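Local coordinates for ribulose bisphosphate carboxylase (Pyrococcus horikoshii, PDB 2D69), which probably catalyses the carboxylation, and also the oxygenation, of ribulose 1,5-bisphosphate, the carboxylation giving two molecules of 3-phosphoglycerate in archaeal AMP breakdown, at residues 142-147 / 364-369; 168-173 / 189-194; 201-206 / 242-247; 233-238 / 265-270. All blocks are in the same frame, centred on the assembly; numbering follows the deposited sequence.

Contact 1. Residues 142-147 / 364-369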
# COMPACT_ATOMS: atom_id res chain seq x y z
N GLY A 142 1.96 -31.48 -17.53
CA GLY A 142 1.96 -30.84 -16.23
C GLY A 142 0.98 -31.45 -15.25
O GLY A 142 1.31 -31.67 -14.08
N ILE A 143 -0.24 -31.72 -15.73
CA ILE A 143 -1.27 -32.33 -14.91
C ILE A 143 -0.85 -33.72 -14.59
O ILE A 143 -0.95 -34.14 -13.43
CB ILE A 143 -2.63 -32.29 -15.63
CG1 ILE A 143 -3.21 -30.86 -15.57
CG2 ILE A 143 -3.64 -33.31 -15.03
CD1 ILE A 143 -4.22 -30.59 -16.64
N ARG A 144 -0.35 -34.46 -15.57
CA ARG A 144 0.06 -35.83 -15.24
C ARG A 144 1.10 -35.84 -14.16
O ARG A 144 1.10 -36.74 -13.30
CB ARG A 144 0.58 -36.57 -16.47
CG ARG A 144 -0.49 -37.05 -17.45
CD ARG A 144 0.02 -38.09 -18.45
NE ARG A 144 -1.05 -38.60 -19.27
CZ ARG A 144 -1.98 -39.45 -18.87
NH1 ARG A 144 -2.00 -39.94 -17.64
NH2 ARG A 144 -2.92 -39.81 -19.70
N GLU A 145 2.00 -34.87 -14.21
CA GLU A 145 3.06 -34.75 -13.21
C GLU A 145 2.55 -34.46 -11.79
O GLU A 145 2.95 -35.14 -10.81
CB GLU A 145 4.07 -33.70 -13.62
CG GLU A 145 5.18 -33.44 -12.63
CD GLU A 145 6.16 -32.34 -13.07
OE1 GLU A 145 5.73 -31.22 -13.47
OE2 GLU A 145 7.38 -32.59 -12.97
N PHE A 146 1.65 -33.50 -11.64
CA PHE A 146 1.19 -33.14 -10.28
C PHE A 146 0.14 -34.10 -9.76
O PHE A 146 -0.05 -34.22 -8.55
CB PHE A 146 0.84 -31.61 -10.15
CG PHE A 146 -0.46 -31.18 -10.74
CD1 PHE A 146 -0.47 -30.16 -11.71
CD2 PHE A 146 -1.66 -31.67 -10.28
CE1 PHE A 146 -1.68 -29.67 -12.24
CE2 PHE A 146 -2.87 -31.23 -10.81
CZ PHE A 146 -2.89 -30.22 -11.80
N MET A 147 -0.51 -34.83 -10.66
CA MET A 147 -1.50 -35.84 -10.24
C MET A 147 -0.82 -37.18 -9.97
O MET A 147 -1.40 -38.09 -9.37
CB MET A 147 -2.55 -35.99 -11.32
CG MET A 147 -3.56 -34.82 -11.46
SD MET A 147 -4.37 -34.44 -9.89
CE MET A 147 -5.32 -35.96 -9.50
N GLY A 364 -7.96 -42.78 -27.21
CA GLY A 364 -6.70 -42.82 -26.50
C GLY A 364 -6.76 -42.72 -24.99
O GLY A 364 -7.83 -42.68 -24.39
N LYS A 365 -5.58 -42.70 -24.37
CA LYS A 365 -5.44 -42.63 -22.93
C LYS A 365 -5.30 -41.21 -22.38
O LYS A 365 -5.29 -41.02 -21.16
CB LYS A 365 -4.20 -43.40 -22.55
CG LYS A 365 -4.31 -44.88 -22.94
CD LYS A 365 -3.10 -45.71 -22.48
CE LYS A 365 -1.85 -45.50 -23.35
NZ LYS A 365 -0.86 -46.55 -22.95
N ASP A 366 -5.10 -40.24 -23.26
CA ASP A 366 -4.92 -38.87 -22.83
C ASP A 366 -6.27 -38.22 -22.82
O ASP A 366 -6.66 -37.52 -23.77
CB ASP A 366 -3.92 -38.10 -23.72
CG ASP A 366 -2.47 -38.41 -23.35
OD1 ASP A 366 -2.22 -38.93 -22.25
OD2 ASP A 366 -1.54 -38.19 -24.12
N LEU A 367 -7.00 -38.52 -21.76
CA LEU A 367 -8.37 -38.07 -21.54
C LEU A 367 -8.61 -37.84 -20.07
O LEU A 367 -8.03 -38.50 -19.21
CB LEU A 367 -9.39 -39.11 -21.97
CG LEU A 367 -9.42 -39.56 -23.42
CD1 LEU A 367 -10.40 -40.70 -23.53
CD2 LEU A 367 -9.82 -38.44 -24.37
N VAL A 368 -9.48 -36.89 -19.79
CA VAL A 368 -10.13 -36.87 -18.51
C VAL A 368 -11.51 -37.43 -18.72
O VAL A 368 -12.25 -36.93 -19.58
CB VAL A 368 -10.22 -35.46 -17.98
CG1 VAL A 368 -10.97 -35.45 -16.67
CG2 VAL A 368 -8.82 -34.83 -17.82
N ILE A 369 -11.87 -38.45 -17.94
CA ILE A 369 -13.14 -39.16 -18.20
C ILE A 369 -14.12 -38.84 -17.09
O ILE A 369 -13.88 -39.20 -15.94
CB ILE A 369 -12.88 -40.65 -18.26
CG1 ILE A 369 -12.05 -40.99 -19.48
CG2 ILE A 369 -14.20 -41.43 -18.28
CD1 ILE A 369 -11.49 -42.40 -19.43

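Contact 2. Residues 168-173 / 189-194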
# COMPACT_ATOMS: atom_id res chain seq x y z
N GLU A 168 -21.45 -29.96 4.41
CA GLU A 168 -21.23 -31.25 5.07
C GLU A 168 -21.63 -32.44 4.19
O GLU A 168 -20.95 -33.44 4.15
CB GLU A 168 -22.04 -31.32 6.38
CG GLU A 168 -21.74 -32.55 7.23
CD GLU A 168 -20.23 -32.75 7.47
OE1 GLU A 168 -19.74 -33.90 7.42
OE2 GLU A 168 -19.52 -31.74 7.68
N GLU A 169 -22.74 -32.30 3.47
CA GLU A 169 -23.24 -33.40 2.66
C GLU A 169 -22.28 -33.56 1.48
O GLU A 169 -22.00 -34.66 1.03
CB GLU A 169 -24.65 -33.12 2.17
CG GLU A 169 -25.77 -33.07 3.21
CD GLU A 169 -27.04 -32.35 2.71
OE1 GLU A 169 -26.99 -31.47 1.83
OE2 GLU A 169 -28.14 -32.65 3.19
N TYR A 170 -21.76 -32.44 0.97
CA TYR A 170 -20.85 -32.49 -0.16
C TYR A 170 -19.54 -33.14 0.27
O TYR A 170 -18.99 -33.94 -0.46
CB TYR A 170 -20.58 -31.10 -0.71
CG TYR A 170 -20.30 -31.01 -2.18
CD1 TYR A 170 -21.30 -31.31 -3.10
CD2 TYR A 170 -19.06 -30.57 -2.67
CE1 TYR A 170 -21.09 -31.21 -4.46
CE2 TYR A 170 -18.86 -30.44 -4.08
CZ TYR A 170 -19.90 -30.77 -4.95
OH TYR A 170 -19.80 -30.63 -6.34
N ALA A 171 -19.08 -32.84 1.48
CA ALA A 171 -17.88 -33.48 2.05
C ALA A 171 -18.02 -34.98 2.10
O ALA A 171 -17.04 -35.71 1.89
CB ALA A 171 -17.58 -32.93 3.43
N GLU A 172 -19.22 -35.45 2.39
CA GLU A 172 -19.44 -36.91 2.56
C GLU A 172 -19.46 -37.62 1.22
O GLU A 172 -18.89 -38.69 1.08
CB GLU A 172 -20.73 -37.21 3.36
CG GLU A 172 -20.63 -36.71 4.80
CD GLU A 172 -21.92 -36.85 5.64
OE1 GLU A 172 -23.07 -36.85 5.10
OE2 GLU A 172 -21.76 -36.92 6.88
N ILE A 173 -20.12 -37.04 0.25
CA ILE A 173 -20.08 -37.64 -1.06
C ILE A 173 -18.68 -37.60 -1.64
O ILE A 173 -18.22 -38.60 -2.20
CB ILE A 173 -21.19 -37.11 -1.98
CG1 ILE A 173 -21.18 -37.86 -3.30
CG2 ILE A 173 -21.13 -35.62 -2.19
CD1 ILE A 173 -21.49 -39.34 -3.11
N GLU A 189 -21.63 -27.06 -13.42
CA GLU A 189 -21.51 -25.73 -13.99
C GLU A 189 -22.42 -24.68 -13.35
O GLU A 189 -22.12 -23.50 -13.38
CB GLU A 189 -21.71 -25.79 -15.52
CG GLU A 189 -23.15 -25.98 -16.03
CD GLU A 189 -23.67 -27.41 -16.02
OE1 GLU A 189 -24.90 -27.60 -16.30
OE2 GLU A 189 -22.89 -28.35 -15.69
N ASN A 190 -23.52 -25.12 -12.79
CA ASN A 190 -24.44 -24.24 -12.04
C ASN A 190 -24.06 -24.02 -10.58
O ASN A 190 -24.59 -23.13 -9.95
CB ASN A 190 -25.86 -24.87 -12.03
CG ASN A 190 -26.38 -25.10 -13.42
OD1 ASN A 190 -25.84 -24.55 -14.39
ND2 ASN A 190 -27.44 -25.89 -13.54
N PHE A 191 -23.21 -24.87 -10.03
CA PHE A 191 -22.97 -24.93 -8.59
C PHE A 191 -21.81 -24.04 -8.20
O PHE A 191 -20.66 -24.43 -8.33
CB PHE A 191 -22.70 -26.37 -8.23
CG PHE A 191 -22.58 -26.63 -6.76
CD1 PHE A 191 -21.34 -26.86 -6.19
CD2 PHE A 191 -23.70 -26.78 -5.99
CE1 PHE A 191 -21.23 -27.17 -4.83
CE2 PHE A 191 -23.61 -27.08 -4.61
CZ PHE A 191 -22.37 -27.27 -4.04
N THR A 192 -22.10 -22.82 -7.74
CA THR A 192 -21.05 -21.84 -7.40
C THR A 192 -20.95 -21.60 -5.91
O THR A 192 -20.10 -22.18 -5.21
CB THR A 192 -21.30 -20.56 -8.16
OG1 THR A 192 -22.67 -20.11 -8.01
CG2 THR A 192 -21.10 -20.79 -9.67
N SER A 193 -21.88 -20.79 -5.42
CA SER A 193 -21.90 -20.37 -4.04
C SER A 193 -23.33 -20.07 -3.67
O SER A 193 -23.96 -19.32 -4.37
CB SER A 193 -21.03 -19.14 -3.76
OG SER A 193 -20.82 -19.09 -2.36
N PHE A 194 -23.80 -20.69 -2.58
CA PHE A 194 -25.14 -20.50 -2.06
C PHE A 194 -25.13 -20.29 -0.55
O PHE A 194 -24.12 -20.71 0.15
CB PHE A 194 -25.99 -21.72 -2.46
CG PHE A 194 -25.88 -22.09 -3.92
CD1 PHE A 194 -25.02 -23.10 -4.33
CD2 PHE A 194 -26.61 -21.42 -4.88
CE1 PHE A 194 -24.91 -23.42 -5.69
CE2 PHE A 194 -26.47 -21.71 -6.21
CZ PHE A 194 -25.62 -22.72 -6.62

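Contact 3. Residues 201-206 / 242-247. With SO4 (sulfate ion), chain I.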
# COMPACT_ATOMS: atom_id res chain seq x y z
N GLU A 201 -16.54 -21.61 2.61
CA GLU A 201 -16.80 -22.72 3.55
C GLU A 201 -16.57 -24.06 2.85
O GLU A 201 -15.97 -24.95 3.40
CB GLU A 201 -18.21 -22.62 4.12
CG GLU A 201 -18.42 -21.39 5.00
CD GLU A 201 -19.87 -21.22 5.49
OE1 GLU A 201 -20.18 -20.05 5.90
OE2 GLU A 201 -20.66 -22.23 5.50
N ARG A 202 -16.99 -24.17 1.60
CA ARG A 202 -16.73 -25.37 0.82
C ARG A 202 -15.21 -25.60 0.62
O ARG A 202 -14.73 -26.71 0.89
CB ARG A 202 -17.41 -25.29 -0.53
CG ARG A 202 -17.42 -26.62 -1.25
CD ARG A 202 -18.44 -26.65 -2.34
NE ARG A 202 -18.02 -26.02 -3.59
CZ ARG A 202 -18.57 -24.91 -4.08
NH1 ARG A 202 -19.46 -24.23 -3.37
NH2 ARG A 202 -18.23 -24.51 -5.28
N VAL A 203 -14.45 -24.56 0.24
CA VAL A 203 -12.99 -24.77 0.12
C VAL A 203 -12.33 -25.21 1.40
O VAL A 203 -11.51 -26.13 1.41
CB VAL A 203 -12.15 -23.60 -0.52
CG1 VAL A 203 -12.93 -22.78 -1.48
CG2 VAL A 203 -11.50 -22.73 0.48
N ARG A 204 -12.63 -24.55 2.50
CA ARG A 204 -12.04 -24.99 3.78
C ARG A 204 -12.32 -26.43 4.05
O ARG A 204 -11.40 -27.21 4.45
CB ARG A 204 -12.55 -24.14 4.91
CG ARG A 204 -12.07 -22.70 4.84
CD ARG A 204 -12.71 -21.86 5.92
NE ARG A 204 -12.54 -20.45 5.77
CZ ARG A 204 -13.51 -19.55 5.99
NH1 ARG A 204 -14.78 -19.90 6.30
NH2 ARG A 204 -13.21 -18.27 5.85
N LYS A 205 -13.56 -26.85 3.87
CA LYS A 205 -13.89 -28.24 4.23
C LYS A 205 -13.35 -29.27 3.26
O LYS A 205 -12.75 -30.25 3.66
CB LYS A 205 -15.40 -28.42 4.41
CG LYS A 205 -15.90 -29.81 4.81
CD LYS A 205 -15.41 -30.22 6.19
CE LYS A 205 -15.97 -31.59 6.55
NZ LYS A 205 -15.56 -32.02 7.96
N LEU A 206 -13.55 -29.06 1.97
CA LEU A 206 -13.31 -30.13 1.00
C LEU A 206 -11.84 -30.46 0.81
O LEU A 206 -11.50 -31.60 0.53
CB LEU A 206 -13.95 -29.79 -0.34
CG LEU A 206 -15.38 -30.25 -0.54
CD1 LEU A 206 -15.41 -31.72 -0.75
CD2 LEU A 206 -16.27 -29.83 0.67
N ALA A 242 -6.00 -21.75 -4.14
CA ALA A 242 -4.52 -21.88 -4.10
C ALA A 242 -4.04 -21.87 -2.66
O ALA A 242 -3.18 -22.66 -2.23
CB ALA A 242 -3.87 -20.76 -4.86
N ASN A 243 -4.66 -20.99 -1.88
CA ASN A 243 -4.35 -20.88 -0.47
C ASN A 243 -4.60 -22.11 0.32
O ASN A 243 -3.90 -22.40 1.28
CB ASN A 243 -5.17 -19.76 0.15
CG ASN A 243 -4.33 -18.82 0.79
OD1 ASN A 243 -3.87 -17.85 0.09
ND2 ASN A 243 -3.93 -19.11 2.07
N GLU A 244 -5.61 -22.85 -0.08
CA GLU A 244 -5.95 -24.10 0.58
C GLU A 244 -5.14 -25.29 0.07
O GLU A 244 -5.26 -26.38 0.62
CB GLU A 244 -7.47 -24.33 0.50
CG GLU A 244 -8.08 -25.00 1.73
CD GLU A 244 -8.00 -24.17 3.01
OE1 GLU A 244 -8.02 -22.94 2.96
OE2 GLU A 244 -7.93 -24.76 4.09
N GLY A 245 -4.29 -25.10 -0.93
CA GLY A 245 -3.51 -26.20 -1.48
C GLY A 245 -4.02 -26.73 -2.81
O GLY A 245 -3.49 -27.69 -3.32
N GLY A 246 -5.06 -26.15 -3.38
CA GLY A 246 -5.58 -26.66 -4.63
C GLY A 246 -4.72 -26.34 -5.82
O GLY A 246 -4.04 -25.30 -5.85
N GLN A 247 -4.76 -27.21 -6.83
CA GLN A 247 -4.05 -26.96 -8.08
C GLN A 247 -4.93 -26.85 -9.30
O GLN A 247 -4.40 -26.78 -10.40
CB GLN A 247 -2.95 -28.01 -8.33
CG GLN A 247 -1.93 -28.09 -7.19
CD GLN A 247 -0.74 -29.08 -7.40
OE1 GLN A 247 -0.82 -30.24 -6.98
NE2 GLN A 247 0.38 -28.58 -7.95
S SO4 I . -12.29 -34.47 7.20
O1 SO4 I . -11.90 -35.12 8.44
O2 SO4 I . -12.73 -35.48 6.24
O3 SO4 I . -13.35 -33.50 7.47
O4 SO4 I . -11.13 -33.76 6.67

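Contact 4. Residues 233-238 / 265-270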
# COMPACT_ATOMS: atom_id res chain seq x y z
N ILE A 233 -14.84 -11.68 -8.31
CA ILE A 233 -15.22 -12.81 -7.48
C ILE A 233 -14.43 -14.05 -7.90
O ILE A 233 -13.94 -14.75 -7.04
CB ILE A 233 -16.77 -13.14 -7.59
CG1 ILE A 233 -17.66 -11.91 -7.29
CG2 ILE A 233 -17.12 -14.37 -6.74
CD1 ILE A 233 -17.37 -11.18 -6.10
N MET A 234 -14.31 -14.31 -9.22
CA MET A 234 -13.60 -15.51 -9.70
C MET A 234 -12.16 -15.42 -9.21
O MET A 234 -11.62 -16.42 -8.77
CB MET A 234 -13.52 -15.64 -11.23
CG MET A 234 -14.77 -15.85 -11.95
SD MET A 234 -14.47 -16.88 -13.45
CE MET A 234 -14.09 -15.50 -14.46
N GLU A 235 -11.56 -14.22 -9.28
CA GLU A 235 -10.20 -14.01 -8.82
C GLU A 235 -10.04 -14.30 -7.36
O GLU A 235 -9.09 -15.01 -6.99
CB GLU A 235 -9.69 -12.60 -9.14
CG GLU A 235 -8.36 -12.23 -8.49
CD GLU A 235 -7.69 -11.01 -9.12
OE1 GLU A 235 -8.37 -10.17 -9.75
OE2 GLU A 235 -6.46 -10.89 -9.03
N LYS A 236 -10.91 -13.75 -6.52
CA LYS A 236 -10.85 -14.01 -5.06
C LYS A 236 -11.00 -15.52 -4.77
O LYS A 236 -10.35 -16.07 -3.90
CB LYS A 236 -11.90 -13.18 -4.32
CG LYS A 236 -11.57 -11.64 -4.21
CD LYS A 236 -12.82 -10.78 -3.80
CE LYS A 236 -12.59 -9.21 -3.87
NZ LYS A 236 -13.86 -8.41 -4.27
N ARG A 237 -11.85 -16.19 -5.54
CA ARG A 237 -12.12 -17.61 -5.28
C ARG A 237 -10.90 -18.47 -5.70
O ARG A 237 -10.49 -19.39 -4.98
CB ARG A 237 -13.42 -18.04 -5.97
CG ARG A 237 -14.67 -17.56 -5.23
CD ARG A 237 -16.03 -17.88 -5.92
NE ARG A 237 -17.05 -17.23 -5.13
CZ ARG A 237 -18.34 -17.08 -5.42
NH1 ARG A 237 -19.09 -16.36 -4.58
NH2 ARG A 237 -18.88 -17.58 -6.51
N ALA A 238 -10.28 -18.11 -6.83
CA ALA A 238 -9.00 -18.74 -7.25
C ALA A 238 -7.96 -18.58 -6.18
O ALA A 238 -7.28 -19.57 -5.79
CB ALA A 238 -8.53 -18.19 -8.62
N ARG A 265 -6.32 -16.27 -16.82
CA ARG A 265 -5.11 -16.96 -17.18
C ARG A 265 -3.87 -16.30 -16.56
O ARG A 265 -2.95 -17.00 -16.20
CB ARG A 265 -4.97 -17.03 -18.72
CG ARG A 265 -3.65 -17.66 -19.23
CD ARG A 265 -3.53 -19.15 -18.94
NE ARG A 265 -2.24 -19.70 -19.39
CZ ARG A 265 -1.12 -19.67 -18.67
NH1 ARG A 265 -1.08 -19.17 -17.43
NH2 ARG A 265 0.00 -20.19 -19.17
N GLU A 266 -3.85 -14.97 -16.41
CA GLU A 266 -2.77 -14.28 -15.67
C GLU A 266 -2.86 -14.55 -14.22
O GLU A 266 -1.84 -14.80 -13.55
CB GLU A 266 -2.75 -12.74 -15.91
CG GLU A 266 -2.66 -12.36 -17.36
CD GLU A 266 -1.46 -13.04 -17.99
OE1 GLU A 266 -1.64 -13.69 -19.03
OE2 GLU A 266 -0.34 -12.98 -17.40
N VAL A 267 -4.06 -14.53 -13.68
CA VAL A 267 -4.25 -14.92 -12.25
C VAL A 267 -3.71 -16.30 -11.92
O VAL A 267 -2.96 -16.49 -10.95
CB VAL A 267 -5.73 -14.83 -11.85
CG1 VAL A 267 -5.92 -15.29 -10.43
CG2 VAL A 267 -6.21 -13.38 -11.94
N THR A 268 -4.11 -17.28 -12.72
CA THR A 268 -3.68 -18.65 -12.50
C THR A 268 -2.20 -18.89 -12.73
O THR A 268 -1.61 -19.80 -12.09
CB THR A 268 -4.54 -19.69 -13.30
OG1 THR A 268 -4.49 -19.49 -14.74
CG2 THR A 268 -6.02 -19.62 -12.91
N GLU A 269 -1.59 -18.11 -13.61
CA GLU A 269 -0.13 -18.11 -13.79
C GLU A 269 0.55 -17.75 -12.49
O GLU A 269 1.61 -18.25 -12.18
CB GLU A 269 0.30 -17.09 -14.88
CG GLU A 269 1.81 -17.04 -15.18
CD GLU A 269 2.34 -18.33 -15.80
OE1 GLU A 269 1.55 -19.15 -16.28
OE2 GLU A 269 3.56 -18.54 -15.79
N ASP A 270 -0.04 -16.82 -11.75
CA ASP A 270 0.58 -16.43 -10.49
C ASP A 270 0.36 -17.42 -9.35
O ASP A 270 1.14 -17.47 -8.43
CB ASP A 270 0.10 -15.04 -10.05
CG ASP A 270 0.70 -13.93 -10.87
OD1 ASP A 270 1.77 -14.16 -11.51
OD2 ASP A 270 0.15 -12.81 -10.91

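Contact 1. Residues 142-147 / 364-369
R144 of helix 139-147 forms a salt bridge with D366, in the loop leading into strand 368-370, at the end of the alpha/beta (TIM) barrel where its strands begin. The guanidinium presents its NE side, and two nitrogens converge on a single carboxylate oxygen. R144 NH2 donates to D366 OD1 at 2.8 Å with an N-H...O angle of 156°; R144 NE reaches the same D366 OD1 at 3.2 Å in a more bent bond. NH2 approaches almost in line with the C-O bond, NE from the syn side and tilted out of the carboxylate plane. OD1 stays near the guanidinium plane, although the two flat groups are turned 40° from each other. The carbonyl oxygen of K365 lies at the same edge, 3.0 Å from R144 NH2.

In the next shell, R144 NH1 bonds to the backbone oxygens of V149 and R152, which limits rotation of the guanidinium, and F344 packs against the side chain. An extended run from CG to NE carries the charge across from the helix. A leucine here would probably leave the D366 carboxylate without its charged mate and the V149 and R152 carbonyls without this donor. The K365 side chain turns away to a salt bridge with D151. D366 itself is positioned by an inverse gamma turn, in which L367 N makes a weak 3.1 Å bond to K365 O.

Contact 2. Residues 168-173 / 189-194
Y170 and F191 join helix 167-179 to the loop after strand 184-186 through a buried offset aromatic stack. The ring centroids are 4.9 Å apart and the planes are inclined by 25°. Only part of each ring overlaps: F191 CE1 lies over one face of the tyrosine, displaced toward its phenolic rim, and approaches Y170 CZ to 3.8 Å. Y170 OH is also in van der Waals range, 4.0 Å from F191 CE1. The side chains run past each other in opposite directions. A chi1 of -174° swings the F191 ring away from its own backbone N and out to the tyrosine. A second aromatic contact comes from W165, which meets Y170 edge-to-face.

The polar interactions lie around the stack. Y170 OH is hydrogen-bonded to D187 OD1, which anchors the rim of the ring that F191 overlaps. E189, a predicted magnesium ligand, forms a salt bridge with K162 NZ, a predicted substrate-binding residue, and D188, another predicted ligand, accepts a bond from N190 N. The loop also faces another chain: E189 O bonds to S103 and T192 OG1 to E94 of the third subunit, consistent with the shared active sites of Rubisco dimers.

Helix 167-179 connects barrel strands 154-157 and 184-186, and the stack ties it to the loop leaving the second of these strands, while R202 of helix 199-217 packs against both rings.

Contact 3. Residues 201-206 / 242-247
K205 NZ donates to O3 of a sulfate ion at 2.7 Å, on the same helix, 199-217, whose neighbouring residues V203 and R204 lean against E244. The lysine leaves the helix away from 242-247, with CG anti to the backbone N and a bend at chi2 (64°), and its aliphatic part packs on V167 and A171. E168 offers a second, long and weak, ionic partner. A methionine in its place would probably leave sulfate O3 without this donor and E168 without its distant positive charge. The sulfate probably comes from the crystallisation liquor.

The contact between the helices is one of packing. E244 bends at chi2 and lies along the backbone of 203-204: its CG is 3.6 Å from V203 O, and its carboxylate passes over R204, with E244 OE2 4.1 Å from R204 CA. V203 CG2 completes the contact, 4.3 Å from E244 OE1. Opposite charges are near but do not pair, R204 NE being 5.9 Å from E244 OE1; the guanidinium instead forms a salt bridge with E269 of the fourth subunit. R204 O, buried here, has no polar partner in the model.

Beyond E244 the helix closes in a Schellman motif with G245 at positive phi (104°), where any side chain would collide with the carbonyl oxygen of E244. G245 O in turn accepts from R210. Helices 199-217 and 231-244 are neighbours on the outside of the barrel, joined through strand 222-224, and the turn at G245 leads into strand 248-252.

Contact 4. Residues 233-238 / 265-270
E235 and A238 of helix 231-244 both meet V267 of helix 258-271, whose two methyl branches divide the work between them. At the start of the first segment, I233 lays CG2 over one face of the R237 guanidinium, one turn further on. M234 faces the barrel side, packing on A260 and M264 of the partner helix. E235 comes next. Its chain, with a trans first torsion (chi1 171°) and extended from there, brings the carboxylate obliquely across the valine, where E235 OE2 is 3.8 Å from V267 CG2. This is a van der Waals contact; the polar partner of the group is Y263, one turn back along the partner helix, whose OH is hydrogen-bonded to E235 OE1. R237 faces the third subunit, with a salt bridge to its E94. A238 closes the segment, its CB 4.3 Å from V267 CG1, the branch anti to the valine's backbone N.

The backbones come closest beside the valine, CA of E235 and CA of V267 being 6.9 Å apart, and A238 adds only a methyl on the facing side. On another side of helix 258-271, R265 NH1 bonds E269 OE1 at 2.9 Å and 169°, an i to i+4 salt bridge, while E269 OE2 pairs with R204 of the second subunit. The two helices lie next to each other outside the barrel, linked in sequence through strand 248-252, against which M234 packs at I251 and T268 at V249.

How the contacts relate
All four contacts belong to the catalytic alpha/beta barrel. Contact 1 encloses the others in sequence, tying the helix before the first barrel strand to the entry of the last. Contact 2 closes before contact 3 opens, whereas contacts 3 and 4 alternate along the chain and share helix 231-244, their centres about 14 Å apart. Contacts 2 and 3, about 13 Å apart between centres, touch where R202 bonds T192 O and where K205 packs on A171, the latter joining helices 167-179 and 199-217. R237 packs on S193 between contacts 4 and 2, and Q247 on F146 between contacts 3 and 1. Several residues here also bind neighbouring subunits, joining barrel packing to oligomer assembly.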